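Local coordinates for DUF6844 domain-containing protein (Francisella tularensis subsp. tularensis, PDB 4QVR), which is of unknown function, a Francisella protein probably made with a signal peptide and carrying the uncharacterised DUF6844 domain, at residues 403-406 with 407-411; 104-108 with 109-113; 313-316 with 317-321. All blocks are in the same frame, centred on the assembly; numbering follows the deposited sequence.

Contact 1. Residues 403-406 with 407-411; sequences TDIE and KTLST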
ATOM      1  N   THR A 403      -8.956  10.887  -5.746  1.00 56.06           N
ATOM      2  CA  THR A 403     -10.197  10.180  -5.485  1.00 59.52           C
ATOM      3  C   THR A 403     -10.665   9.414  -6.722  1.00 61.66           C
ATOM      4  O   THR A 403     -11.254   8.335  -6.610  1.00 61.34           O
ATOM      5  CB  THR A 403     -11.268  11.142  -4.989  1.00 65.81           C
ATOM      6  OG1 THR A 403     -11.327  12.271  -5.859  1.00 71.15           O
ATOM      7  CG2 THR A 403     -10.898  11.637  -3.608  1.00 69.51           C
ATOM      8  N   ASP A 404     -10.389   9.966  -7.899  1.00 63.86           N
ATOM      9  CA  ASP A 404     -10.699   9.287  -9.161  1.00 68.57           C
ATOM     10  C   ASP A 404      -9.763   8.077  -9.377  1.00 67.07           C
ATOM     11  O   ASP A 404     -10.200   7.004  -9.799  1.00 66.31           O
ATOM     12  CB  ASP A 404     -10.563  10.266 -10.329  1.00 74.76           C
ATOM     13  CG  ASP A 404     -11.565  11.425 -10.244  1.00 83.74           C
ATOM     14  OD1 ASP A 404     -12.711  11.209  -9.776  1.00 87.77           O
ATOM     15  OD2 ASP A 404     -11.208  12.548 -10.659  1.00 86.95           O
ATOM     16  N   ILE A 405      -8.484   8.256  -9.049  1.00 57.34           N
ATOM     17  CA  ILE A 405      -7.490   7.205  -9.225  1.00 56.08           C
ATOM     18  C   ILE A 405      -7.760   6.052  -8.293  1.00 54.87           C
ATOM     19  O   ILE A 405      -7.575   4.895  -8.648  1.00 55.59           O
ATOM     20  CB  ILE A 405      -6.076   7.746  -8.927  1.00 55.41           C
ATOM     21  CG1 ILE A 405      -5.721   8.823  -9.950  1.00 57.30           C
ATOM     22  CG2 ILE A 405      -5.036   6.624  -8.903  1.00 54.85           C
ATOM     23  CD1 ILE A 405      -4.469   9.609  -9.624  1.00 59.87           C
ATOM     24  N   GLU A 406      -8.220   6.397  -7.105  1.00 55.40           N
ATOM     25  CA  GLU A 406      -8.482   5.466  -6.027  1.00 59.19           C
ATOM     26  C   GLU A 406      -9.569   4.413  -6.373  1.00 62.64           C
ATOM     27  O   GLU A 406      -9.387   3.201  -6.136  1.00 64.24           O
ATOM     28  CB  GLU A 406      -8.828   6.318  -4.792  1.00 62.59           C
ATOM     29  CG  GLU A 406      -8.885   5.647  -3.440  1.00 63.72           C
ATOM     30  CD  GLU A 406      -9.017   6.663  -2.296  1.00 68.31           C
ATOM     31  OE1 GLU A 406      -9.291   6.253  -1.152  1.00 70.00           O
ATOM     32  OE2 GLU A 406      -8.840   7.879  -2.525  1.00 72.93           O
ATOM     33  N   LYS A 407     -10.677   4.844  -6.955  1.00 68.36           N
ATOM     34  CA  LYS A 407     -11.736   3.894  -7.311  1.00 73.58           C
ATOM     35  C   LYS A 407     -11.269   3.009  -8.471  1.00 71.84           C
ATOM     36  O   LYS A 407     -11.448   1.794  -8.449  1.00 70.68           O
ATOM     37  CB  LYS A 407     -13.043   4.605  -7.669  1.00 80.65           C
ATOM     38  CG  LYS A 407     -14.223   3.644  -7.705  1.00 89.06           C
ATOM     39  CD  LYS A 407     -15.548   4.354  -7.906  1.00 97.90           C
ATOM     40  CE  LYS A 407     -16.708   3.372  -7.846  1.00104.32           C
ATOM     41  NZ  LYS A 407     -18.022   4.019  -8.130  1.00110.87           N
ATOM     42  N   THR A 408     -10.655   3.625  -9.475  1.00 67.04           N
ATOM     43  CA  THR A 408     -10.125   2.886 -10.610  1.00 70.85           C
ATOM     44  C   THR A 408      -9.123   1.829 -10.156  1.00 64.04           C
ATOM     45  O   THR A 408      -9.096   0.732 -10.649  1.00 64.71           O
ATOM     46  CB  THR A 408      -9.389   3.834 -11.563  1.00 73.34           C
ATOM     47  OG1 THR A 408     -10.236   4.949 -11.862  1.00 80.84           O
ATOM     48  CG2 THR A 408      -9.014   3.131 -12.843  1.00 75.86           C
ATOM     49  N   LEU A 409      -8.311   2.181  -9.185  1.00 61.21           N
ATOM     50  CA  LEU A 409      -7.297   1.280  -8.669  1.00 58.02           C
ATOM     51  C   LEU A 409      -7.968   0.191  -7.824  1.00 58.77           C
ATOM     52  O   LEU A 409      -7.635  -0.999  -7.923  1.00 57.63           O
ATOM     53  CB  LEU A 409      -6.301   2.109  -7.867  1.00 54.12           C
ATOM     54  CG  LEU A 409      -4.944   1.586  -7.482  1.00 54.15           C
ATOM     55  CD1 LEU A 409      -4.163   1.055  -8.678  1.00 54.92           C
ATOM     56  CD2 LEU A 409      -4.223   2.754  -6.833  1.00 49.09           C
ATOM     57  N   SER A 410      -8.923   0.605  -7.002  1.00 59.63           N
ATOM     58  CA  SER A 410      -9.694  -0.329  -6.198  1.00 64.05           C
ATOM     59  C   SER A 410     -10.422  -1.343  -7.106  1.00 66.13           C
ATOM     60  O   SER A 410     -10.540  -2.532  -6.781  1.00 63.04           O
ATOM     61  CB  SER A 410     -10.720   0.430  -5.368  1.00 65.24           C
ATOM     62  OG  SER A 410     -11.557  -0.483  -4.694  1.00 70.32           O
ATOM     63  N   THR A 411     -10.895  -0.864  -8.246  1.00 67.26           N
ATOM     64  CA  THR A 411     -11.598  -1.718  -9.189  1.00 78.12           C
ATOM     65  C   THR A 411     -10.624  -2.766  -9.716  1.00 79.36           C
ATOM     66  O   THR A 411     -10.921  -3.962  -9.698  1.00 79.44           O
ATOM     67  CB  THR A 411     -12.191  -0.890 -10.357  1.00 80.82           C
ATOM     68  OG1 THR A 411     -13.169   0.025  -9.843  1.00 82.29           O
ATOM     69  CG2 THR A 411     -12.844  -1.778 -11.398  1.00 84.97           C
TER

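Contact 2. Residues 104-108 with 109-113; sequences NYIDQ and NNLRD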
ATOM      1  N   ASN A 104       5.109  12.575  13.321  1.00 44.98           N
ATOM      2  CA  ASN A 104       6.203  12.350  14.233  1.00 46.00           C
ATOM      3  C   ASN A 104       7.128  11.236  13.797  1.00 47.04           C
ATOM      4  O   ASN A 104       8.362  11.335  13.917  1.00 46.17           O
ATOM      5  CB  ASN A 104       5.662  12.038  15.599  1.00 50.50           C
ATOM      6  CG  ASN A 104       5.185  13.279  16.324  1.00 61.33           C
ATOM      7  OD1 ASN A 104       5.529  14.413  15.952  1.00 63.36           O
ATOM      8  ND2 ASN A 104       4.428  13.076  17.394  1.00 65.19           N
ATOM      9  N   TYR A 105       6.553  10.148  13.321  1.00 44.33           N
ATOM     10  CA  TYR A 105       7.375   9.040  12.838  1.00 42.86           C
ATOM     11  C   TYR A 105       8.224   9.478  11.621  1.00 40.76           C
ATOM     12  O   TYR A 105       9.410   9.161  11.507  1.00 38.73           O
ATOM     13  CB  TYR A 105       6.482   7.837  12.496  1.00 39.43           C
ATOM     14  CG  TYR A 105       7.255   6.635  12.048  1.00 41.41           C
ATOM     15  CD1 TYR A 105       7.859   5.777  12.966  1.00 42.34           C
ATOM     16  CD2 TYR A 105       7.407   6.351  10.680  1.00 41.53           C
ATOM     17  CE1 TYR A 105       8.595   4.667  12.530  1.00 43.31           C
ATOM     18  CE2 TYR A 105       8.141   5.263  10.254  1.00 41.52           C
ATOM     19  CZ  TYR A 105       8.735   4.432  11.163  1.00 41.43           C
ATOM     20  OH  TYR A 105       9.441   3.339  10.677  1.00 49.68           O
ATOM     21  N   ILE A 106       7.604  10.201  10.704  1.00 38.10           N
ATOM     22  CA  ILE A 106       8.303  10.647   9.528  1.00 40.75           C
ATOM     23  C   ILE A 106       9.454  11.599   9.889  1.00 44.32           C
ATOM     24  O   ILE A 106      10.551  11.505   9.326  1.00 43.85           O
ATOM     25  CB  ILE A 106       7.334  11.313   8.547  1.00 38.13           C
ATOM     26  CG1 ILE A 106       6.400  10.255   7.943  1.00 37.25           C
ATOM     27  CG2 ILE A 106       8.122  12.034   7.474  1.00 41.03           C
ATOM     28  CD1 ILE A 106       5.201  10.806   7.158  1.00 35.58           C
ATOM     29  N   ASP A 107       9.198  12.484  10.855  1.00 47.39           N
ATOM     30  CA  ASP A 107      10.181  13.496  11.278  1.00 51.77           C
ATOM     31  C   ASP A 107      11.325  12.942  12.112  1.00 50.23           C
ATOM     32  O   ASP A 107      12.498  13.214  11.844  1.00 59.14           O
ATOM     33  CB  ASP A 107       9.492  14.625  12.067  1.00 59.19           C
ATOM     34  CG  ASP A 107       8.462  15.392  11.238  1.00 63.86           C
ATOM     35  OD1 ASP A 107       8.369  15.150  10.012  1.00 75.75           O
ATOM     36  OD2 ASP A 107       7.736  16.241  11.811  1.00 73.12           O
ATOM     37  N   GLN A 108      10.999  12.163  13.122  1.00 46.23           N
ATOM     38  CA  GLN A 108      12.017  11.611  13.983  1.00 49.07           C
ATOM     39  C   GLN A 108      12.937  10.627  13.283  1.00 49.07           C
ATOM     40  O   GLN A 108      14.033  10.359  13.773  1.00 46.95           O
ATOM     41  CB  GLN A 108      11.368  11.020  15.206  1.00 53.63           C
ATOM     42  CG  GLN A 108      10.733  12.125  16.043  1.00 58.58           C
ATOM     43  CD  GLN A 108       9.755  11.607  17.057  1.00 63.54           C
ATOM     44  OE1 GLN A 108       9.829  10.451  17.476  1.00 70.48           O
ATOM     45  NE2 GLN A 108       8.818  12.459  17.452  1.00 69.05           N
ATOM     46  N   ASN A 109      12.480  10.071  12.164  1.00 43.80           N
ATOM     47  CA  ASN A 109      13.303   9.183  11.360  1.00 44.03           C
ATOM     48  C   ASN A 109      13.876   9.857  10.116  1.00 41.83           C
ATOM     49  O   ASN A 109      14.513   9.209   9.311  1.00 41.21           O
ATOM     50  CB  ASN A 109      12.504   7.937  10.991  1.00 43.12           C
ATOM     51  CG  ASN A 109      12.208   7.101  12.194  1.00 43.78           C
ATOM     52  OD1 ASN A 109      13.075   6.378  12.691  1.00 45.05           O
ATOM     53  ND2 ASN A 109      10.996   7.211  12.701  1.00 44.58           N
ATOM     54  N   ASN A 110      13.645  11.158   9.954  1.00 41.70           N
ATOM     55  CA  ASN A 110      14.217  11.905   8.830  1.00 41.90           C
ATOM     56  C   ASN A 110      13.971  11.239   7.497  1.00 42.10           C
ATOM     57  O   ASN A 110      14.828  11.259   6.598  1.00 41.01           O
ATOM     58  CB  ASN A 110      15.715  12.042   9.065  1.00 44.19           C
ATOM     59  CG  ASN A 110      16.007  12.574  10.429  1.00 44.49           C
ATOM     60  OD1 ASN A 110      15.874  13.770  10.665  1.00 45.29           O
ATOM     61  ND2 ASN A 110      16.375  11.679  11.359  1.00 43.92           N
ATOM     62  N   LEU A 111      12.767  10.681   7.351  1.00 41.29           N
ATOM     63  CA  LEU A 111      12.442   9.942   6.172  1.00 40.45           C
ATOM     64  C   LEU A 111      12.455  10.756   4.915  1.00 42.08           C
ATOM     65  O   LEU A 111      12.730  10.209   3.857  1.00 42.93           O
ATOM     66  CB  LEU A 111      11.083   9.225   6.296  1.00 39.37           C
ATOM     67  CG  LEU A 111      11.011   8.178   7.393  1.00 39.80           C
ATOM     68  CD1 LEU A 111       9.647   7.524   7.353  1.00 39.32           C
ATOM     69  CD2 LEU A 111      12.100   7.138   7.262  1.00 41.60           C
ATOM     70  N   ARG A 112      12.141  12.042   4.989  0.50 42.31           N
ATOM     71  CA  ARG A 112      12.139  12.852   3.774  0.50 45.32           C
ATOM     72  C   ARG A 112      13.543  13.205   3.285  0.50 47.24           C
ATOM     73  O   ARG A 112      13.711  13.663   2.156  0.50 48.87           O
ATOM     74  CB  ARG A 112      11.259  14.081   3.935  0.50 45.42           C
ATOM     75  CG  ARG A 112       9.789  13.683   4.030  0.50 45.28           C
ATOM     76  CD  ARG A 112       8.856  14.879   4.172  0.50 46.88           C
ATOM     77  NE  ARG A 112       7.509  14.436   4.514  0.50 46.04           N
ATOM     78  CZ  ARG A 112       6.572  14.147   3.626  0.50 43.94           C
ATOM     79  NH1 ARG A 112       6.819  14.281   2.327  0.50 42.21           N
ATOM     80  NH2 ARG A 112       5.386  13.742   4.045  0.50 43.91           N
ATOM     81  N   ASP A 113      14.544  12.999   4.139  1.00 48.65           N
ATOM     82  CA  ASP A 113      15.953  13.203   3.746  1.00 49.95           C
ATOM     83  C   ASP A 113      16.469  11.905   3.232  1.00 47.62           C
ATOM     84  O   ASP A 113      17.459  11.881   2.535  1.00 51.12           O
ATOM     85  CB  ASP A 113      16.795  13.610   4.935  1.00 55.88           C
ATOM     86  CG  ASP A 113      16.467  14.981   5.422  1.00 60.96           C
ATOM     87  OD1 ASP A 113      16.143  15.826   4.566  1.00 68.39           O
ATOM     88  OD2 ASP A 113      16.554  15.226   6.645  1.00 65.37           O
TER
HETATM   89  O   HOH W   1      11.558  13.509   7.362  1.00 40.57           O

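Contact 3. Residues 313-316 with 317-321; sequences MGDY and GIRVG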
HETATM    1  N   MSE A 313       0.324  -5.836  17.003  1.00 44.10           N
HETATM    2  CA  MSE A 313      -1.045  -5.490  16.669  1.00 42.93           C
HETATM    3  C   MSE A 313      -1.222  -4.443  15.605  1.00 41.63           C
HETATM    4  O   MSE A 313      -2.251  -4.438  14.898  1.00 36.61           O
HETATM    5  CB  MSE A 313      -1.760  -4.997  17.914  1.00 46.95           C
HETATM    6  CG  MSE A 313      -2.126  -6.148  18.835  1.00 53.78           C
HETATM    7 SE   MSE A 313      -3.737  -7.129  18.198  1.00 60.88          SE
HETATM    8  CE  MSE A 313      -5.026  -5.816  18.915  1.00 63.38           C
ATOM      9  N   GLY A 314      -0.229  -3.567  15.467  1.00 39.78           N
ATOM     10  CA  GLY A 314      -0.313  -2.446  14.533  1.00 39.30           C
ATOM     11  C   GLY A 314       0.278  -2.685  13.190  1.00 36.42           C
ATOM     12  O   GLY A 314       0.194  -1.825  12.330  1.00 37.66           O
ATOM     13  N   ASP A 315       0.858  -3.871  13.013  1.00 39.26           N
ATOM     14  CA  ASP A 315       1.482  -4.289  11.786  1.00 35.77           C
ATOM     15  C   ASP A 315       0.504  -4.879  10.753  1.00 39.19           C
ATOM     16  O   ASP A 315      -0.053  -5.976  10.924  1.00 37.49           O
ATOM     17  CB  ASP A 315       2.540  -5.328  12.084  1.00 38.87           C
ATOM     18  CG  ASP A 315       3.732  -4.760  12.876  1.00 43.47           C
ATOM     19  OD1 ASP A 315       4.061  -3.553  12.716  1.00 39.59           O
ATOM     20  OD2 ASP A 315       4.369  -5.555  13.630  1.00 49.14           O
ATOM     21  N   TYR A 316       0.350  -4.140   9.660  1.00 38.35           N
ATOM     22  CA  TYR A 316      -0.487  -4.505   8.538  1.00 36.48           C
ATOM     23  C   TYR A 316       0.316  -4.381   7.221  1.00 35.95           C
ATOM     24  O   TYR A 316       1.324  -3.629   7.145  1.00 34.34           O
ATOM     25  CB  TYR A 316      -1.697  -3.577   8.509  1.00 36.37           C
ATOM     26  CG  TYR A 316      -2.715  -3.918   9.554  1.00 38.39           C
ATOM     27  CD1 TYR A 316      -2.572  -3.483  10.856  1.00 38.81           C
ATOM     28  CD2 TYR A 316      -3.814  -4.705   9.247  1.00 38.91           C
ATOM     29  CE1 TYR A 316      -3.506  -3.818  11.827  1.00 39.32           C
ATOM     30  CE2 TYR A 316      -4.747  -5.044  10.219  1.00 39.61           C
ATOM     31  CZ  TYR A 316      -4.571  -4.602  11.507  1.00 38.85           C
ATOM     32  OH  TYR A 316      -5.477  -4.936  12.488  1.00 45.95           O
ATOM     33  N   GLY A 317      -0.114  -5.114   6.201  1.00 34.01           N
ATOM     34  CA  GLY A 317       0.518  -5.035   4.901  1.00 34.76           C
ATOM     35  C   GLY A 317       1.751  -5.870   4.738  1.00 39.25           C
ATOM     36  O   GLY A 317       1.934  -6.868   5.441  1.00 39.99           O
ATOM     37  N   ILE A 318       2.584  -5.468   3.777  1.00 41.07           N
ATOM     38  CA  ILE A 318       3.822  -6.159   3.472  1.00 42.27           C
ATOM     39  C   ILE A 318       5.016  -5.265   3.774  1.00 41.57           C
ATOM     40  O   ILE A 318       4.881  -4.036   3.901  1.00 38.73           O
ATOM     41  CB  ILE A 318       3.864  -6.610   1.996  1.00 46.88           C
ATOM     42  CG1 ILE A 318       4.053  -5.438   1.029  1.00 46.80           C
ATOM     43  CG2 ILE A 318       2.597  -7.346   1.643  1.00 49.04           C
ATOM     44  CD1 ILE A 318       5.484  -4.967   0.926  1.00 47.24           C
ATOM     45  N   ARG A 319       6.177  -5.893   3.931  1.00 40.71           N
ATOM     46  CA  ARG A 319       7.429  -5.176   4.170  1.00 42.43           C
ATOM     47  C   ARG A 319       8.516  -5.880   3.409  1.00 46.18           C
ATOM     48  O   ARG A 319       8.437  -7.080   3.193  1.00 49.86           O
ATOM     49  CB  ARG A 319       7.846  -5.208   5.650  1.00 44.22           C
ATOM     50  CG  ARG A 319       6.891  -4.578   6.653  1.00 42.39           C
ATOM     51  CD  ARG A 319       6.780  -3.061   6.516  1.00 41.50           C
ATOM     52  NE  ARG A 319       5.868  -2.612   7.537  1.00 37.63           N
ATOM     53  CZ  ARG A 319       4.555  -2.592   7.424  1.00 36.77           C
ATOM     54  NH1 ARG A 319       3.957  -2.916   6.284  1.00 34.74           N
ATOM     55  NH2 ARG A 319       3.830  -2.211   8.462  1.00 39.93           N
ATOM     56  N   VAL A 320       9.542  -5.143   3.024  1.00 47.54           N
ATOM     57  CA  VAL A 320      10.675  -5.742   2.386  1.00 50.77           C
ATOM     58  C   VAL A 320      11.814  -5.678   3.365  1.00 53.62           C
ATOM     59  O   VAL A 320      12.049  -4.657   3.997  1.00 50.67           O
ATOM     60  CB  VAL A 320      11.083  -5.041   1.084  1.00 52.96           C
ATOM     61  CG1 VAL A 320      12.377  -5.628   0.552  1.00 58.39           C
ATOM     62  CG2 VAL A 320       9.986  -5.188   0.040  1.00 55.58           C
ATOM     63  N   GLY A 321      12.511  -6.795   3.492  1.00 55.86           N
ATOM     64  CA  GLY A 321      13.670  -6.882   4.352  1.00 60.14           C
ATOM     65  C   GLY A 321      14.773  -7.610   3.609  1.00 63.88           C
ATOM     66  O   GLY A 321      14.588  -8.051   2.459  1.00 61.57           O
TER
HETATM   67  O   HOH W   2       4.328  -1.396  11.216  1.00 44.95           O

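Contact 1. Residues 403-406 with 407-411
Thr408 reaches back one turn of the helix to Asp404, and its side chain is the one to follow. CB lies near two carbonyl oxygens, 3.6 Å from Ile405 O and slightly farther from Asp404 O. From there OG1, set beside its own backbone N and anti to the carbonyl carbon (chi1 -51°), drops onto Asp404 O and donates a hydrogen bond of 2.9 Å. The hydroxyl arrives tilted 27° from the carbonyl plane. The other branch, CG2, is anti to the backbone N. Beside the hydroxyl bond the backbone bond is weak: Thr408 N stands 3.4 Å from Asp404 O, though nearly straight, so the carbonyl holds one firm donor and one long one.

The next two rungs are ordinary. Leu409 N bonds Ile405 O at 2.9 Å, and Ser410 N bonds Glu406 O at 2.8 Å. Alongside, the branches Ile405 CG2 and Leu409 CD2 come no nearer than 4.5 Å, a loose apolar touch on the buried side. One turn on, Thr411 repeats the threonine arrangement, its OG1 donating to Lys407 O at 2.8 Å from above the carbonyl plane, with Thr411 N sharing that oxygen.

These are the first turns of helix 402-415, with Ile405 and Leu409 on its buried side. Ile405 packs on Ala151 and Ile154 of helix 134-159, Glu406 lies against Ile147 and Lys148 of the same helix, and the Thr408 side chain meets Met380 and Ile384 of helix 374-385.

Contact 2. Residues 104-108 with 109-113
Asn109 folds its amide back over the last turn of the helix, where ND2 meets Tyr105 twice. It donates to Tyr105 O at 2.8 Å in a nearly straight bond (167°), in the carbonyl plane and on a lone pair, with the oxygen also lying in the plane of the amide. The same nitrogen sits over one face of the tyrosine ring, offset toward the rim and 3.5 Å from Tyr105 CD1, with ring and amide planes 49° apart. Tyr105 CG is anti to its backbone N (chi1 -178°), which puts one ring face under the amide nitrogen. Asn109 N gives Tyr105 O a second, longer bond from above the carbonyl plane, so two donors of one residue grip this oxygen.

Around this centre Leu111 CD1 approaches Tyr105 CE2 at 4.0 Å, while Ile106 CG2 faces both Leu111 CB and the Arg112 side chain, lying 3.9 Å from Arg112 NE. Water 1 donates to Ile106 O and accepts from Arg112 N at 2.9 Å, tying the next turn to the helix end. Farther out, Val118 and Val270 of the neighbouring sheet take up Ile106 and Leu111, and Lys255 touches Tyr105.

The backbone bonds name the motif. Leu111 N reaches Ile106 O at 3.1 Å, Asn110 N reaches Asp107 O at 3.0 Å, and Asn110 has positive phi. That is a Schellman motif: it terminates helix 94-108 and redirects the chain into the short, weakly bonded helix 111-114 that leads to strand 117-126.

Contact 3. Residues 313-316 with 317-321
A bend at chi2 (-68°) folds the Arg319 side chain back along its own strand, with CG anti to the carbonyl carbon, and carries the guanidinium to the carbonyl of Tyr316, three residues earlier. NH1 donates to Tyr316 O at 2.9 Å, tilted 15° from the carbonyl plane, and NH2 adds a weak bond to the same oxygen at 3.2 Å. NH1 also donates to Ile318 O at 2.8 Å, with that oxygen in the guanidinium plane, so one nitrogen spans the carbonyls of Tyr316 in the loop and Ile318 in the strand.

Gly317, at positive phi, carries the chain round between them. Water 2 lies at the guanidinium edge, in its plane, accepts from Arg319 NH2 at 2.9 Å and donates to Asp315 OD1. The two charged groups stay apart, with Asp315 OD1 and Arg319 NH2 separated by 4.5 Å. Asp315 is held by stronger partners: Ser81 at OD1 and a salt bridge from Lys307 at OD2. The Tyr316 ring points the other way, against Ala138, Gln139 and Phe142 of helix 134-159.

The buried guanidinium is thus met by two backbone carbonyls, a water and, weakly, by Thr256 OG1. Its positive charge should polarise both carbonyls, and the nearby carboxylate probably helps to balance it through the water, while the bonds link the loop before strand 318-322 to a side chain within that strand.

How the contacts relate
From the N terminus the chain meets contact 2 first, where helix 94-108 ends and turns toward strand 117-126 of the three-stranded antiparallel sheet. Contact 3 follows, at the entry to strand 318-322, an outermost strand of the four-stranded sheet. Contact 1 comes last, within helix 402-415. Each is local and closes no more than a turn, and all lie in series, with none nested or crossed. Contacts 2 and 3 are closest, their nearest atoms about 8 Å apart, and both abut strand 251-261. Helix 134-159 joins contacts 1 and 3, packing against Ile405 and Tyr316. Contacts 1 and 2 stand farthest apart, about 28 Å between centres.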